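Local atomic coordinates of PrgZ (Enterococcus faecalis, PDB entry 4FAJ), a protein that binds peptide pheromone outside the cell as a membrane-anchored receptor of the solute-binding protein family, and probably serves peptide uptake. Residues N101-K113 with T120-S132. Numbering follows the deposited sequence.
Sequences NQPQPAIAAGQPK and TYTIVIRDGAKWS
Arg126 carries one end of this contact, its guanidinium reaching across to the carbonyls of Ala106 and Ala108. CB passes Ala109 CB; with CG between the backbone N and the carbonyl carbon (chi1 73°), CG then runs beside Ile107 O, and CD makes only van der Waals contact with Ala106 O. A bend at chi3 (59°) brings NE to Ala106 O at 2.7 Å; the donor lies nearly on the line of the carbonyl, but the bond is bent at the hydrogen (146°) and the oxygen is tilted from the guanidinium plane. Rotation about CD-NE brings NH2 to weak bonds with Ala106 O and Ala108 O, while Ala109 CA covers one face of the group. Trp262 adds a cation-pi contact, and a bound zinc ion lies about 8 Å from the side chain.

Backbone bonds secure the same end: Arg126 N to Ile107 O (2.8 Å) and Ala109 N to Val124 O (2.8 Å). CG2 of Ile107 packs on CG2 of Ile125 at 3.7 Å, the two side chains lying alongside and pointing the same way, and also touches Ala129 CB.

Toward the other end, Pro112 CB presses on Tyr121 CD2 at 3.4 Å and also meets Ile123 CG1, whose CG2 branch packs on Ala108 CB. Phe202 meets the Tyr121 ring edge-to-face. Lys113 and Thr122 form an antiparallel hydrogen-bonded pair, N to O 2.9 Å each way. Between the two ends, one water donates to both Gln111 O and Thr122 O, and another accepts from Val124 N and donates weakly to Gly110 O.

The register slips by two residues, separating the single Ala108-Ile125 bridge from the Lys113-Thr122 pair, where strand 113-115, outermost in a four-stranded antiparallel sheet, joins 120-124 in a beta hairpin.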
loop_
_atom_site.group_PDB
_atom_site.type_symbol
_atom_site.label_atom_id
_atom_site.label_comp_id
_atom_site.label_asym_id
_atom_site.label_seq_id
_atom_site.Cartn_x
_atom_site.Cartn_y
_atom_site.Cartn_z
ATOM N N ASN A 101 12.973 0.557 9.785
ATOM C CA ASN A 101 11.633 1.093 9.539
ATOM C C ASN A 101 11.186 2.173 10.531
ATOM O O ASN A 101 9.989 2.345 10.774
ATOM C CB ASN A 101 10.601 -0.040 9.450
ATOM C CG ASN A 101 10.943 -1.050 8.368
ATOM O OD1 ASN A 101 11.585 -0.714 7.369
ATOM N ND2 ASN A 101 10.502 -2.293 8.554
ATOM N N GLN A 102 12.149 2.922 11.066
ATOM C CA GLN A 102 11.860 4.011 12.002
ATOM C C GLN A 102 12.064 5.367 11.319
ATOM O O GLN A 102 13.061 5.559 10.610
ATOM C CB GLN A 102 12.770 3.920 13.224
ATOM C CG GLN A 102 12.760 2.567 13.908
ATOM C CD GLN A 102 11.625 2.393 14.904
ATOM O OE1 GLN A 102 10.547 2.972 14.759
ATOM N NE2 GLN A 102 11.871 1.591 15.932
ATOM N N PRO A 103 11.121 6.310 11.527
ATOM C CA PRO A 103 11.248 7.615 10.875
ATOM C C PRO A 103 12.462 8.384 11.393
ATOM O O PRO A 103 12.658 8.488 12.607
ATOM C CB PRO A 103 9.928 8.327 11.212
ATOM C CG PRO A 103 9.372 7.625 12.405
ATOM C CD PRO A 103 9.930 6.215 12.386
ATOM N N GLN A 104 13.291 8.858 10.467
ATOM C CA GLN A 104 14.454 9.685 10.783
ATOM C C GLN A 104 14.340 11.006 10.009
ATOM O O GLN A 104 13.717 11.038 8.938
ATOM C CB GLN A 104 15.750 8.952 10.406
ATOM C CG GLN A 104 15.999 7.664 11.177
ATOM C CD GLN A 104 16.140 7.887 12.679
ATOM O OE1 GLN A 104 16.556 8.958 13.127
ATOM N NE2 GLN A 104 15.783 6.880 13.458
ATOM N N PRO A 105 14.916 12.103 10.550
ATOM C CA PRO A 105 14.811 13.433 9.919
ATOM C C PRO A 105 15.314 13.483 8.470
ATOM O O PRO A 105 16.435 13.055 8.185
ATOM C CB PRO A 105 15.682 14.317 10.824
ATOM C CG PRO A 105 15.556 13.702 12.160
ATOM C CD PRO A 105 15.479 12.202 11.911
ATOM N N ALA A 106 14.459 13.951 7.565
ATOM C CA ALA A 106 14.798 14.072 6.145
ATOM C C ALA A 106 14.752 15.566 5.805
ATOM O O ALA A 106 15.754 16.251 5.976
ATOM C CB ALA A 106 13.847 13.244 5.287
ATOM N N ILE A 107 13.597 16.091 5.399
ATOM C CA ILE A 107 13.442 17.549 5.256
ATOM C C ILE A 107 13.421 18.238 6.631
ATOM O O ILE A 107 13.917 19.350 6.773
ATOM C CB ILE A 107 12.181 17.922 4.434
ATOM C CG1 ILE A 107 12.364 17.482 2.977
ATOM C CG2 ILE A 107 11.898 19.440 4.479
ATOM C CD1 ILE A 107 11.101 17.535 2.160
ATOM N N ALA A 108 12.821 17.582 7.625
ATOM C CA ALA A 108 12.862 18.048 9.007
ATOM C C ALA A 108 14.299 18.000 9.547
ATOM O O ALA A 108 15.048 17.067 9.252
ATOM C CB ALA A 108 11.930 17.197 9.886
ATOM N N ALA A 109 14.672 18.996 10.351
ATOM C CA ALA A 109 16.014 19.053 10.931
ATOM C C ALA A 109 16.180 18.177 12.169
ATOM O O ALA A 109 17.297 17.971 12.647
ATOM C CB ALA A 109 16.401 20.496 11.256
ATOM N N GLY A 110 15.072 17.680 12.700
ATOM C CA GLY A 110 15.100 16.852 13.898
ATOM C C GLY A 110 13.748 16.206 14.097
ATOM O O GLY A 110 12.809 16.493 13.366
ATOM N N GLN A 111 13.652 15.320 15.083
ATOM C CA GLN A 111 12.369 14.749 15.500
ATOM C C GLN A 111 11.435 15.864 15.993
ATOM O O GLN A 111 11.902 16.938 16.388
ATOM C CB GLN A 111 12.588 13.730 16.627
ATOM C CG GLN A 111 13.348 12.472 16.212
ATOM C CD GLN A 111 12.573 11.605 15.239
ATOM O OE1 GLN A 111 11.351 11.710 15.132
ATOM N NE2 GLN A 111 13.280 10.735 14.530
ATOM N N PRO A 112 10.114 15.612 15.999
ATOM C CA PRO A 112 9.226 16.657 16.486
ATOM C C PRO A 112 9.421 16.963 17.971
ATOM O O PRO A 112 9.759 16.067 18.758
ATOM C CB PRO A 112 7.820 16.076 16.235
ATOM C CG PRO A 112 8.016 15.044 15.209
ATOM C CD PRO A 112 9.358 14.450 15.517
ATOM N N LYS A 113 9.230 18.227 18.323
ATOM C CA LYS A 113 9.145 18.642 19.709
ATOM C C LYS A 113 7.672 18.570 20.072
ATOM O O LYS A 113 6.845 19.273 19.479
ATOM C CB LYS A 113 9.686 20.064 19.877
ATOM C CG LYS A 113 9.633 20.638 21.297
ATOM C CD LYS A 113 10.056 19.645 22.376
ATOM C CE LYS A 113 11.494 19.164 22.191
ATOM N NZ LYS A 113 12.485 20.231 22.433
ATOM N N THR A 120 0.543 18.650 20.576
ATOM C CA THR A 120 1.136 19.649 19.675
ATOM C C THR A 120 2.532 19.218 19.234
ATOM O O THR A 120 3.383 18.924 20.071
ATOM C CB THR A 120 1.194 21.041 20.340
ATOM O OG1 THR A 120 -0.129 21.428 20.743
ATOM C CG2 THR A 120 1.764 22.092 19.384
ATOM N N TYR A 121 2.744 19.174 17.919
ATOM C CA TYR A 121 4.023 18.814 17.313
ATOM C C TYR A 121 4.619 20.047 16.640
ATOM O O TYR A 121 3.968 20.656 15.789
ATOM C CB TYR A 121 3.832 17.730 16.251
ATOM C CG TYR A 121 3.642 16.333 16.802
ATOM C CD1 TYR A 121 2.598 16.040 17.681
ATOM C CD2 TYR A 121 4.496 15.301 16.436
ATOM C CE1 TYR A 121 2.415 14.758 18.188
ATOM C CE2 TYR A 121 4.322 14.014 16.940
ATOM C CZ TYR A 121 3.281 13.751 17.814
ATOM O OH TYR A 121 3.109 12.475 18.307
ATOM N N THR A 122 5.842 20.404 17.016
ATOM C CA THR A 122 6.569 21.502 16.385
ATOM C C THR A 122 7.789 20.951 15.668
ATOM O O THR A 122 8.576 20.208 16.254
ATOM C CB THR A 122 6.991 22.580 17.411
ATOM O OG1 THR A 122 5.814 23.127 18.018
ATOM C CG2 THR A 122 7.780 23.712 16.736
ATOM N N ILE A 123 7.923 21.306 14.393
ATOM C CA ILE A 123 8.942 20.725 13.515
ATOM C C ILE A 123 9.637 21.841 12.743
ATOM O O ILE A 123 8.980 22.769 12.255
ATOM C CB ILE A 123 8.308 19.739 12.514
ATOM C CG1 ILE A 123 7.619 18.592 13.269
ATOM C CG2 ILE A 123 9.355 19.225 11.515
ATOM C CD1 ILE A 123 6.608 17.826 12.453
ATOM N N VAL A 124 10.956 21.757 12.633
ATOM C CA VAL A 124 11.722 22.767 11.904
ATOM C C VAL A 124 12.261 22.150 10.612
ATOM O O VAL A 124 12.870 21.082 10.640
ATOM C CB VAL A 124 12.878 23.342 12.762
ATOM C CG1 VAL A 124 13.761 24.266 11.927
ATOM C CG2 VAL A 124 12.328 24.099 13.972
ATOM N N ILE A 125 12.038 22.833 9.489
ATOM C CA ILE A 125 12.558 22.403 8.184
ATOM C C ILE A 125 14.027 22.801 8.074
ATOM O O ILE A 125 14.382 23.938 8.389
ATOM C CB ILE A 125 11.760 23.044 7.027
ATOM C CG1 ILE A 125 10.356 22.432 6.943
ATOM C CG2 ILE A 125 12.508 22.897 5.704
ATOM C CD1 ILE A 125 9.334 23.368 6.357
ATOM N N ARG A 126 14.890 21.871 7.644
ATOM C CA ARG A 126 16.319 22.173 7.582
ATOM C C ARG A 126 16.661 23.285 6.586
ATOM O O ARG A 126 15.963 23.490 5.581
ATOM C CB ARG A 126 17.169 20.930 7.276
ATOM C CG ARG A 126 17.104 20.411 5.843
ATOM C CD ARG A 126 18.029 19.175 5.647
ATOM N NE ARG A 126 17.669 18.078 6.552
ATOM C CZ ARG A 126 18.453 17.529 7.490
ATOM N NH1 ARG A 126 19.707 17.931 7.677
ATOM N NH2 ARG A 126 17.974 16.542 8.245
ATOM N N ASP A 127 17.748 23.986 6.896
ATOM C CA ASP A 127 18.326 24.966 6.001
ATOM C C ASP A 127 18.816 24.208 4.772
ATOM O O ASP A 127 19.501 23.177 4.888
ATOM C CB ASP A 127 19.514 25.670 6.657
ATOM C CG ASP A 127 19.119 26.547 7.850
ATOM O OD1 ASP A 127 17.925 26.866 8.017
ATOM O OD2 ASP A 127 20.032 26.948 8.611
ATOM N N GLY A 128 18.439 24.689 3.599
ATOM C CA GLY A 128 18.967 24.133 2.365
ATOM C C GLY A 128 18.129 23.039 1.745
ATOM O O GLY A 128 18.520 22.486 0.722
ATOM N N ALA A 129 16.991 22.714 2.358
ATOM C CA ALA A 129 16.016 21.814 1.733
ATOM C C ALA A 129 15.435 22.536 0.516
ATOM O O ALA A 129 14.922 23.650 0.649
ATOM C CB ALA A 129 14.929 21.447 2.713
ATOM N N LYS A 130 15.570 21.931 -0.670
ATOM C CA LYS A 130 15.216 22.592 -1.941
ATOM C C LYS A 130 14.377 21.740 -2.908
ATOM O O LYS A 130 14.521 20.505 -2.970
ATOM C CB LYS A 130 16.483 23.025 -2.692
ATOM C CG LYS A 130 17.258 24.154 -2.049
ATOM C CD LYS A 130 18.594 24.377 -2.744
ATOM C CE LYS A 130 19.382 25.489 -2.063
ATOM N NZ LYS A 130 20.704 25.745 -2.721
ATOM N N TRP A 131 13.525 22.427 -3.669
ATOM C CA TRP A 131 12.877 21.866 -4.859
ATOM C C TRP A 131 13.913 21.674 -5.961
ATOM O O TRP A 131 14.981 22.290 -5.934
ATOM C CB TRP A 131 11.763 22.810 -5.343
ATOM C CG TRP A 131 10.669 22.920 -4.324
ATOM C CD1 TRP A 131 10.406 23.980 -3.499
ATOM C CD2 TRP A 131 9.726 21.906 -3.989
ATOM N NE1 TRP A 131 9.343 23.688 -2.676
ATOM C CE2 TRP A 131 8.910 22.417 -2.953
ATOM C CE3 TRP A 131 9.486 20.619 -4.464
ATOM C CZ2 TRP A 131 7.867 21.680 -2.393
ATOM C CZ3 TRP A 131 8.454 19.885 -3.906
ATOM C CH2 TRP A 131 7.651 20.419 -2.883
ATOM N N SER A 132 13.597 20.826 -6.935
ATOM C CA SER A 132 14.508 20.560 -8.054
ATOM C C SER A 132 14.889 21.808 -8.865
ATOM O O SER A 132 15.923 21.810 -9.537
ATOM C CB SER A 132 13.912 19.513 -8.998
ATOM O OG SER A 132 12.772 20.018 -9.669
HETATM O O HOH W 1 12.572 19.849 14.017
HETATM O O HOH W 2 11.271 19.426 16.144
HETATM O O HOH W 3 5.565 21.448 20.330
#